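Aminofutalosine deaminase (Helicobacter pylori, PDB 7LKK) deaminates aminofutalosine in the menaquinone pathway, as a metal-dependent hydrolase of the amidohydrolase family with iron bound in its active site. Local coordinates at residues 351-356 with 401-406. Sequence-based numbering, arbitrary orientation.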
ATOM      1  N   MET A 351       4.003  -0.024 -14.234  1.00 21.96           N
ATOM      2  CA  MET A 351       3.301  -0.540 -15.398  1.00 26.70           C
ATOM      3  C   MET A 351       1.876   0.016 -15.451  1.00 24.96           C
ATOM      4  O   MET A 351       1.282   0.308 -14.408  1.00 27.02           O
ATOM      5  CB  MET A 351       3.274  -2.067 -15.343  1.00 23.35           C
ATOM      6  CG  MET A 351       2.658  -2.751 -16.543  1.00 27.19           C
ATOM      7  SD  MET A 351       2.629  -4.535 -16.334  1.00 31.96           S
ATOM      8  CE  MET A 351       4.383  -4.894 -16.300  1.00 25.30           C
ATOM      9  N   PRO A 352       1.315   0.215 -16.666  1.00 25.68           N
ATOM     10  CA  PRO A 352      -0.106   0.580 -16.780  1.00 26.98           C
ATOM     11  C   PRO A 352      -1.004  -0.244 -15.871  1.00 24.60           C
ATOM     12  O   PRO A 352      -0.948  -1.478 -15.871  1.00 22.21           O
ATOM     13  CB  PRO A 352      -0.404   0.324 -18.260  1.00 24.68           C
ATOM     14  CG  PRO A 352       0.887   0.672 -18.935  1.00 26.51           C
ATOM     15  CD  PRO A 352       2.003   0.308 -17.968  1.00 26.34           C
ATOM     16  N   LEU A 353      -1.847   0.451 -15.100  1.00 18.64           N
ATOM     17  CA  LEU A 353      -2.515  -0.173 -13.962  1.00 19.16           C
ATOM     18  C   LEU A 353      -3.439  -1.307 -14.394  1.00 21.69           C
ATOM     19  O   LEU A 353      -3.485  -2.358 -13.742  1.00 20.13           O
ATOM     20  CB  LEU A 353      -3.287   0.887 -13.177  1.00 21.69           C
ATOM     21  CG  LEU A 353      -3.928   0.460 -11.858  1.00 21.27           C
ATOM     22  CD1 LEU A 353      -2.928  -0.277 -10.979  1.00 20.04           C
ATOM     23  CD2 LEU A 353      -4.489   1.678 -11.136  1.00 18.07           C
ATOM     24  N   LEU A 354      -4.184  -1.117 -15.485  1.00 19.78           N
ATOM     25  CA  LEU A 354      -5.075  -2.180 -15.941  1.00 20.64           C
ATOM     26  C   LEU A 354      -4.285  -3.415 -16.358  1.00 21.70           C
ATOM     27  O   LEU A 354      -4.694  -4.548 -16.078  1.00 24.52           O
ATOM     28  CB  LEU A 354      -5.954  -1.679 -17.086  1.00 18.09           C
ATOM     29  CG  LEU A 354      -7.040  -0.688 -16.656  1.00 25.16           C
ATOM     30  CD1 LEU A 354      -7.786  -0.132 -17.859  1.00 26.06           C
ATOM     31  CD2 LEU A 354      -8.002  -1.336 -15.669  1.00 18.53           C
ATOM     32  N   GLU A 355      -3.141  -3.214 -17.015  1.00 18.71           N
ATOM     33  CA  GLU A 355      -2.284  -4.342 -17.367  1.00 21.32           C
ATOM     34  C   GLU A 355      -1.690  -4.990 -16.122  1.00 20.15           C
ATOM     35  O   GLU A 355      -1.612  -6.222 -16.034  1.00 21.43           O
ATOM     36  CB  GLU A 355      -1.178  -3.878 -18.313  1.00 23.09           C
ATOM     37  CG  GLU A 355      -0.330  -5.002 -18.883  1.00 29.46           C
ATOM     38  CD  GLU A 355       0.888  -4.491 -19.628  1.00 34.65           C
ATOM     39  OE1 GLU A 355       0.900  -3.301 -20.011  1.00 35.58           O
ATOM     40  OE2 GLU A 355       1.835  -5.281 -19.829  1.00 28.73           O
ATOM     41  N   LEU A 356      -1.279  -4.176 -15.147  1.00 23.21           N
ATOM     42  CA  LEU A 356      -0.679  -4.707 -13.929  1.00 19.21           C
ATOM     43  C   LEU A 356      -1.700  -5.452 -13.077  1.00 18.86           C
ATOM     44  O   LEU A 356      -1.340  -6.401 -12.370  1.00 16.39           O
ATOM     45  CB  LEU A 356      -0.043  -3.569 -13.127  1.00 19.81           C
ATOM     46  CG  LEU A 356       0.795  -3.926 -11.898  1.00 17.45           C
ATOM     47  CD1 LEU A 356       1.968  -4.799 -12.294  1.00 17.20           C
ATOM     48  CD2 LEU A 356       1.275  -2.664 -11.200  1.00 19.58           C
ATOM     49  N   ALA A 401     -13.350  -4.528 -13.833  1.00 19.18           N
ATOM     50  CA  ALA A 401     -13.729  -5.479 -12.793  1.00 21.83           C
ATOM     51  C   ALA A 401     -12.520  -5.968 -12.003  1.00 18.50           C
ATOM     52  O   ALA A 401     -12.555  -6.026 -10.769  1.00 17.73           O
ATOM     53  CB  ALA A 401     -14.475  -6.662 -13.417  1.00 21.04           C
ATOM     54  N   ILE A 402     -11.446  -6.344 -12.700  1.00 18.58           N
ATOM     55  CA  ILE A 402     -10.287  -6.921 -12.025  1.00 18.14           C
ATOM     56  C   ILE A 402      -9.604  -5.883 -11.141  1.00 16.63           C
ATOM     57  O   ILE A 402      -9.235  -6.169  -9.995  1.00 18.45           O
ATOM     58  CB  ILE A 402      -9.313  -7.518 -13.055  1.00 17.35           C
ATOM     59  CG1 ILE A 402      -9.891  -8.803 -13.650  1.00 19.55           C
ATOM     60  CG2 ILE A 402      -7.954  -7.785 -12.421  1.00 15.46           C
ATOM     61  CD1 ILE A 402      -9.205  -9.245 -14.919  1.00 21.28           C
ATOM     62  N   LEU A 403      -9.414  -4.667 -11.658  1.00 16.93           N
ATOM     63  CA  LEU A 403      -8.757  -3.625 -10.873  1.00 18.18           C
ATOM     64  C   LEU A 403      -9.615  -3.197  -9.687  1.00 20.05           C
ATOM     65  O   LEU A 403      -9.118  -3.084  -8.561  1.00 18.43           O
ATOM     66  CB  LEU A 403      -8.424  -2.428 -11.762  1.00 14.48           C
ATOM     67  CG  LEU A 403      -7.928  -1.172 -11.037  1.00 15.09           C
ATOM     68  CD1 LEU A 403      -6.664  -1.461 -10.241  1.00 21.36           C
ATOM     69  CD2 LEU A 403      -7.698  -0.037 -12.023  1.00 16.41           C
ATOM     70  N   GLN A 404     -10.911  -2.955  -9.919  1.00 17.79           N
ATOM     71  CA  GLN A 404     -11.793  -2.556  -8.823  1.00 17.29           C
ATOM     72  C   GLN A 404     -11.884  -3.649  -7.765  1.00 20.00           C
ATOM     73  O   GLN A 404     -11.973  -3.356  -6.567  1.00 18.83           O
ATOM     74  CB  GLN A 404     -13.186  -2.211  -9.353  1.00 18.89           C
ATOM     75  CG  GLN A 404     -13.220  -1.052 -10.339  1.00 22.88           C
ATOM     76  CD  GLN A 404     -13.001   0.296  -9.685  1.00 21.95           C
ATOM     77  OE1 GLN A 404     -13.107   0.436  -8.465  1.00 23.18           O
ATOM     78  NE2 GLN A 404     -12.697   1.300 -10.497  1.00 26.50           N
ATOM     79  N   PHE A 405     -11.876  -4.914  -8.191  1.00 17.01           N
ATOM     80  CA  PHE A 405     -11.849  -6.017  -7.235  1.00 17.02           C
ATOM     81  C   PHE A 405     -10.609  -5.943  -6.351  1.00 17.67           C
ATOM     82  O   PHE A 405     -10.704  -6.028  -5.122  1.00 17.85           O
ATOM     83  CB  PHE A 405     -11.900  -7.357  -7.970  1.00 20.13           C
ATOM     84  CG  PHE A 405     -11.583  -8.537  -7.094  1.00 16.70           C
ATOM     85  CD1 PHE A 405     -12.566  -9.112  -6.307  1.00 18.91           C
ATOM     86  CD2 PHE A 405     -10.301  -9.062  -7.047  1.00 18.19           C
ATOM     87  CE1 PHE A 405     -12.278 -10.194  -5.494  1.00 20.95           C
ATOM     88  CE2 PHE A 405     -10.008 -10.143  -6.237  1.00 20.38           C
ATOM     89  CZ  PHE A 405     -10.998 -10.708  -5.461  1.00 20.37           C
ATOM     90  N   LEU A 406      -9.431  -5.800  -6.965  1.00 17.86           N
ATOM     91  CA  LEU A 406      -8.193  -5.736  -6.193  1.00 17.37           C
ATOM     92  C   LEU A 406      -8.177  -4.539  -5.254  1.00 20.40           C
ATOM     93  O   LEU A 406      -7.592  -4.608  -4.167  1.00 21.48           O
ATOM     94  CB  LEU A 406      -6.988  -5.687  -7.135  1.00 19.14           C
ATOM     95  CG  LEU A 406      -6.691  -6.967  -7.921  1.00 24.24           C
ATOM     96  CD1 LEU A 406      -5.509  -6.764  -8.858  1.00 23.19           C
ATOM     97  CD2 LEU A 406      -6.437  -8.134  -6.978  1.00 20.21           C
TER
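L354 and L403 bring the first turn of helix 353-364 against helix 401-408, their CA atoms 6.4 Å apart, with no hydrogen bond between the two segments. The side chain of L403 sets out toward the other helix. Its CG lies anti to the backbone N (chi1 171°), which carries both methyls forward to the fork of L353. There CD1 of L403 sits 3.7 Å from CG of L353, while CD2 of L403 lies 3.7 Å from CD2 of L353. The two side chains cross at about a right angle. L354 reaches the same leucine from the next position in the helix: its CD2 lies 3.9 Å from CD2 of L403 and also borders the CB. Leucine suits the two buried places, L353 and L403, because its forked end presents two methyls at once; L354, partly exposed, meets L403 through CD2. The helix starts just after P352, whose O takes the 2.8 Å bond from L356 N. I402 packs on A357 and L361, and L406 on A360, so the two helices go on meeting beyond this contact. The second subunit adds L305 against L353 and Y93 against L403, placing these leucines at the dimer interface. Away from the iron site of this TIM-barrel amidohydrolase, the contact joins two helices purely by apolar packing, so its cohesion comes from shape and the exclusion of water, not from directed bonds.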